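PDB 4A1R: LIP from Serratia marcescens, which is a membrane-bound lipoprotein component of the type VI secretion system, belonging to the TssJ family. Local coordinates for residues A[20-23]-A[27-30]; A[8-13]-A[90-95]. All blocks are in the same frame, centred on the assembly; numbering follows the deposited sequence. Where two conformers were deposited one is given.

Overall arrangement
Interactions 1 and 2 lie in different parts of one small beta-sandwich, with centres 24 Å apart and nearest atoms about 10 Å from each other. Along the chain, strand 9-16 supplies the first half of interaction 2; the loop that follows holds both halves of interaction 1 and leads into strand 31-38; residues 90-95 come much later. Interaction 2 sits about 5 Å from the centre of the chain, in the buried interior between the mixed sheet carrying strand 9-16 and the antiparallel sheet carrying strands 31-38 and 91-96. Interaction 1, about 20 Å from that centre, shapes the peripheral, partly exposed loop by which the chain passes from one sheet to the other.

Interaction 1: residues A[20-23]-A[27-30]; sequences VNAA and QPAP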
loop_
_atom_site.group_PDB
_atom_site.type_symbol
_atom_site.label_atom_id
_atom_site.label_comp_id
_atom_site.label_asym_id
_atom_site.label_seq_id
_atom_site.Cartn_x
_atom_site.Cartn_y
_atom_site.Cartn_z
ATOM N N VAL A 20 16.373 -0.525 -7.173
ATOM C CA VAL A 20 14.968 -0.542 -7.554
ATOM C C VAL A 20 14.810 0.369 -8.780
ATOM O O VAL A 20 15.451 1.437 -8.893
ATOM C CB VAL A 20 14.032 -0.086 -6.387
ATOM C CG1 VAL A 20 14.032 1.428 -6.259
ATOM C CG2 VAL A 20 12.612 -0.640 -6.555
ATOM N N ASN A 21 13.998 -0.103 -9.715
ATOM C CA ASN A 21 13.442 0.755 -10.735
ATOM C C ASN A 21 14.488 1.363 -11.640
ATOM O O ASN A 21 14.474 2.570 -11.903
ATOM C CB ASN A 21 12.644 1.873 -10.071
ATOM C CG ASN A 21 11.773 2.622 -11.054
ATOM O OD1 ASN A 21 11.183 2.018 -11.953
ATOM N ND2 ASN A 21 11.639 3.928 -10.841
ATOM N N ALA A 22 15.397 0.511 -12.095
ATOM C CA ALA A 22 16.411 0.889 -13.050
ATOM C C ALA A 22 16.094 0.106 -14.310
ATOM O O ALA A 22 16.133 -1.135 -14.324
ATOM C CB ALA A 22 17.793 0.539 -12.528
ATOM N N ALA A 23 15.726 0.841 -15.349
ATOM C CA ALA A 23 15.559 0.288 -16.680
ATOM C C ALA A 23 16.889 -0.326 -17.181
ATOM O O ALA A 23 17.963 -0.074 -16.610
ATOM C CB ALA A 23 15.085 1.391 -17.621
ATOM N N GLN A 27 20.189 4.308 -14.518
ATOM C CA GLN A 27 20.434 4.341 -13.054
ATOM C C GLN A 27 19.137 4.093 -12.286
ATOM O O GLN A 27 18.051 4.313 -12.837
ATOM C CB GLN A 27 21.018 5.688 -12.609
ATOM C CG GLN A 27 22.198 6.199 -13.421
ATOM C CD GLN A 27 23.359 5.221 -13.449
ATOM O OE1 GLN A 27 23.326 4.214 -14.162
ATOM N NE2 GLN A 27 24.397 5.518 -12.674
ATOM N N PRO A 28 19.232 3.639 -11.021
ATOM C CA PRO A 28 17.971 3.500 -10.274
ATOM C C PRO A 28 17.294 4.845 -10.045
ATOM O O PRO A 28 17.966 5.852 -9.822
ATOM C CB PRO A 28 18.430 2.840 -8.965
ATOM C CG PRO A 28 19.597 1.989 -9.411
ATOM C CD PRO A 28 20.340 2.947 -10.318
ATOM N N ALA A 29 15.962 4.865 -10.148
ATOM C CA ALA A 29 15.205 6.120 -10.113
ATOM C C ALA A 29 14.144 6.054 -9.035
ATOM O O ALA A 29 13.615 4.960 -8.759
ATOM C CB ALA A 29 14.560 6.368 -11.464
ATOM N N PRO A 30 13.841 7.206 -8.420
ATOM C CA PRO A 30 12.796 7.245 -7.409
ATOM C C PRO A 30 11.538 6.633 -7.976
ATOM O O PRO A 30 11.303 6.704 -9.183
ATOM C CB PRO A 30 12.612 8.748 -7.146
ATOM C CG PRO A 30 13.947 9.355 -7.482
ATOM C CD PRO A 30 14.524 8.516 -8.574
HETATM O O HOH W 1 10.098 5.965 -11.827
#
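The side-chain amide nitrogen of Asn21 is held by two hydrogen bonds, one to a water at 2.7 Å from ND2 and one to the backbone of the returning chain. In the latter, ND2 gives a nearly straight bond to Ala29 O at 3.1 Å, with an N-H...O angle of 164°. The acceptor lies close to the plane of the Asn21 amide, whereas the nitrogen stands well above the plane of the Ala29 carbonyl. The same water donates to Pro30 O, so it bridges the amide to the next carbonyl along. Asn21 places its amide there with CG anti to the backbone N (chi1 -167°), and its other end, OD1, accepts from Gln99 N in a separate loop.

Backbone joins in beside this side chain: Ala29 N bonds to Asn21 O at 3.2 Å, the donor again lying above the carbonyl plane. Asn21 thus meets Ala29 through both its main chain and its side chain. Asn21 itself adopts a left-handed helical backbone conformation, with both phi and psi positive. An apolar contact follows, Ala22 CB resting against Pro28, 3.7 Å from CA and 3.9 Å from CG. Separately, Pro28 CB makes a van der Waals contact with a backbone oxygen, Val20 O, at 3.3 Å. Pro28 also touches Gln19 and Pro74, while Val20 packs on Tyr98.

Two of the four residues in 27-30 are prolines, whose lack of an N-H limits backbone pairing. One backbone bond, one side-chain bond and a water bridge, all through the buried Asn21, join the segments, and OD1 links the loop to Gln99.

Interaction 2: residues A[8-13]-A[90-95]; sequences SRYSLV and RYIGVI
Ile92 CD1 sits squarely over one face of the Tyr10 ring, 4.1 Å from the ring centroid and only 2° off its normal, a CH-pi contact centred on the aromatic system. Tyr10 and Ile92 also have the closest CA atoms of the two segments. Two residues further along from Tyr10, Leu12 offers one methyl, CD1, to two branches of the facing strand. It lies 3.7 Å from Val94 CG2 and 3.9 Å from Ile92 CG2. Leu12 and Val94 reach toward one another tip to tip, whereas Leu12 and Ile92 pass side by side, their side chains running in opposite directions.

The branching of Ile92 allows a double role. CG1, anti to the carbonyl carbon (chi1 -57°), bears CD1 toward the tyrosine ring, while CG2 meets the leucine. All four residues are buried, and no hydrogen bond crosses between the segments.

Around this core, neighbouring strands close in. Ile92 packs on Val35 and Leu37, the latter also touching Tyr10, while Val94 meets Ile33 and Ile108; Leu12 contacts Leu110 and Ala133. Backbone hydrogen bonds hold strand 9-16 in its own sheet, pairing Tyr10 with Gly83 and Ser11 with Leu131 and Ala133. On the other strand Arg90 and Tyr91 both face Leu38 in a classic beta bulge, just before the inward-pointing Ile92.

The axes of strands 9-13 and 91-95 stay 10.3 Å apart at closest approach and cross at -29°. That separation and modest twist, with alternate residues turned inward from each strand, are characteristic of the aligned face-to-face packing of two sheets in a beta-sandwich, the fold of this protein.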
loop_
_atom_site.group_PDB
_atom_site.type_symbol
_atom_site.label_atom_id
_atom_site.label_comp_id
_atom_site.label_asym_id
_atom_site.label_seq_id
_atom_site.Cartn_x
_atom_site.Cartn_y
_atom_site.Cartn_z
ATOM N N SER A 8 -7.961 2.510 14.822
ATOM C CA SER A 8 -8.438 3.678 14.067
ATOM C C SER A 8 -7.499 4.169 12.969
ATOM O O SER A 8 -7.916 4.906 12.053
ATOM C CB SER A 8 -8.719 4.848 15.009
ATOM O OG SER A 8 -7.523 5.323 15.595
ATOM N N ARG A 9 -6.234 3.824 13.099
ATOM C CA ARG A 9 -5.263 4.255 12.088
ATOM C C ARG A 9 -4.288 3.181 11.659
ATOM O O ARG A 9 -4.207 2.097 12.271
ATOM C CB ARG A 9 -4.578 5.583 12.450
ATOM C CG ARG A 9 -4.020 5.766 13.849
ATOM C CD ARG A 9 -3.596 7.232 14.075
ATOM N NE ARG A 9 -2.623 7.725 13.075
ATOM C CZ ARG A 9 -2.891 8.572 12.067
ATOM N NH1 ARG A 9 -4.100 9.072 11.890
ATOM N NH2 ARG A 9 -1.928 8.920 11.236
ATOM N N TYR A 10 -3.585 3.447 10.552
ATOM C CA TYR A 10 -2.626 2.468 10.001
ATOM C C TYR A 10 -1.366 3.192 9.592
ATOM O O TYR A 10 -1.376 4.425 9.380
ATOM C CB TYR A 10 -3.226 1.739 8.780
ATOM C CG TYR A 10 -3.482 2.677 7.612
ATOM C CD1 TYR A 10 -4.692 3.347 7.517
ATOM C CD2 TYR A 10 -2.502 2.920 6.626
ATOM C CE1 TYR A 10 -4.942 4.255 6.502
ATOM C CE2 TYR A 10 -2.744 3.831 5.593
ATOM C CZ TYR A 10 -3.984 4.486 5.538
ATOM O OH TYR A 10 -4.326 5.371 4.541
ATOM N N SER A 11 -0.279 2.448 9.455
ATOM C CA SER A 11 0.883 2.985 8.753
ATOM C C SER A 11 1.738 1.899 8.124
ATOM O O SER A 11 1.742 0.724 8.570
ATOM C CB SER A 11 1.722 3.879 9.651
ATOM O OG SER A 11 2.512 3.110 10.502
ATOM N N LEU A 12 2.434 2.302 7.063
ATOM C CA LEU A 12 3.312 1.422 6.301
ATOM C C LEU A 12 4.673 2.033 6.308
ATOM O O LEU A 12 4.828 3.251 6.068
ATOM C CB LEU A 12 2.806 1.326 4.855
ATOM C CG LEU A 12 1.408 0.760 4.623
ATOM C CD1 LEU A 12 1.033 0.675 3.152
ATOM C CD2 LEU A 12 1.338 -0.630 5.227
ATOM N N VAL A 13 5.686 1.207 6.558
ATOM C CA VAL A 13 7.037 1.696 6.542
ATOM C C VAL A 13 7.754 1.086 5.334
ATOM O O VAL A 13 7.764 -0.135 5.184
ATOM C CB VAL A 13 7.810 1.277 7.799
ATOM C CG1 VAL A 13 9.152 1.993 7.820
ATOM C CG2 VAL A 13 7.033 1.596 9.059
ATOM N N ARG A 90 -11.556 -2.436 4.516
ATOM C CA ARG A 90 -11.176 -3.861 4.617
ATOM C C ARG A 90 -9.789 -4.194 4.036
ATOM O O ARG A 90 -9.198 -5.250 4.329
ATOM C CB ARG A 90 -12.257 -4.744 3.982
ATOM C CG ARG A 90 -13.613 -4.672 4.675
ATOM C CD ARG A 90 -13.518 -5.102 6.135
ATOM N NE ARG A 90 -14.815 -5.053 6.820
ATOM C CZ ARG A 90 -15.319 -3.985 7.442
ATOM N NH1 ARG A 90 -14.651 -2.841 7.492
ATOM N NH2 ARG A 90 -16.510 -4.056 8.022
ATOM N N TYR A 91 -9.269 -3.313 3.198
ATOM C CA TYR A 91 -7.951 -3.562 2.573
ATOM C C TYR A 91 -7.169 -2.258 2.410
ATOM O O TYR A 91 -7.770 -1.218 2.220
ATOM C CB TYR A 91 -8.138 -4.189 1.186
ATOM C CG TYR A 91 -8.733 -5.601 1.181
ATOM C CD1 TYR A 91 -7.917 -6.720 1.348
ATOM C CD2 TYR A 91 -10.102 -5.806 0.984
ATOM C CE1 TYR A 91 -8.452 -8.001 1.352
ATOM C CE2 TYR A 91 -10.645 -7.082 0.974
ATOM C CZ TYR A 91 -9.816 -8.171 1.164
ATOM O OH TYR A 91 -10.334 -9.447 1.153
ATOM N N ILE A 92 -5.842 -2.344 2.516
ATOM C CA ILE A 92 -4.915 -1.284 2.037
ATOM C C ILE A 92 -4.280 -1.764 0.710
ATOM O O ILE A 92 -3.583 -2.790 0.680
ATOM C CB ILE A 92 -3.795 -0.973 3.075
ATOM C CG1 ILE A 92 -4.374 -0.561 4.425
ATOM C CG2 ILE A 92 -2.795 0.072 2.570
ATOM C CD1 ILE A 92 -5.378 0.569 4.389
ATOM N N GLY A 93 -4.537 -1.044 -0.382
ATOM C CA GLY A 93 -3.901 -1.359 -1.681
ATOM C C GLY A 93 -2.627 -0.534 -1.834
ATOM O O GLY A 93 -2.587 0.638 -1.450
ATOM N N VAL A 94 -1.571 -1.124 -2.380
ATOM C CA VAL A 94 -0.322 -0.377 -2.561
ATOM C C VAL A 94 0.058 -0.580 -4.025
ATOM O O VAL A 94 -0.012 -1.720 -4.533
ATOM C CB VAL A 94 0.825 -0.836 -1.623
ATOM C CG1 VAL A 94 2.032 0.098 -1.736
ATOM C CG2 VAL A 94 0.366 -0.910 -0.171
ATOM N N ILE A 95 0.398 0.522 -4.698
ATOM C CA ILE A 95 0.806 0.539 -6.117
ATOM C C ILE A 95 2.213 1.150 -6.178
ATOM O O ILE A 95 2.490 2.158 -5.520
ATOM C CB ILE A 95 -0.160 1.422 -6.984
ATOM C CG1 ILE A 95 -1.583 0.872 -6.959
ATOM C CG2 ILE A 95 0.327 1.537 -8.450
ATOM C CD1 ILE A 95 -2.632 1.760 -7.596
#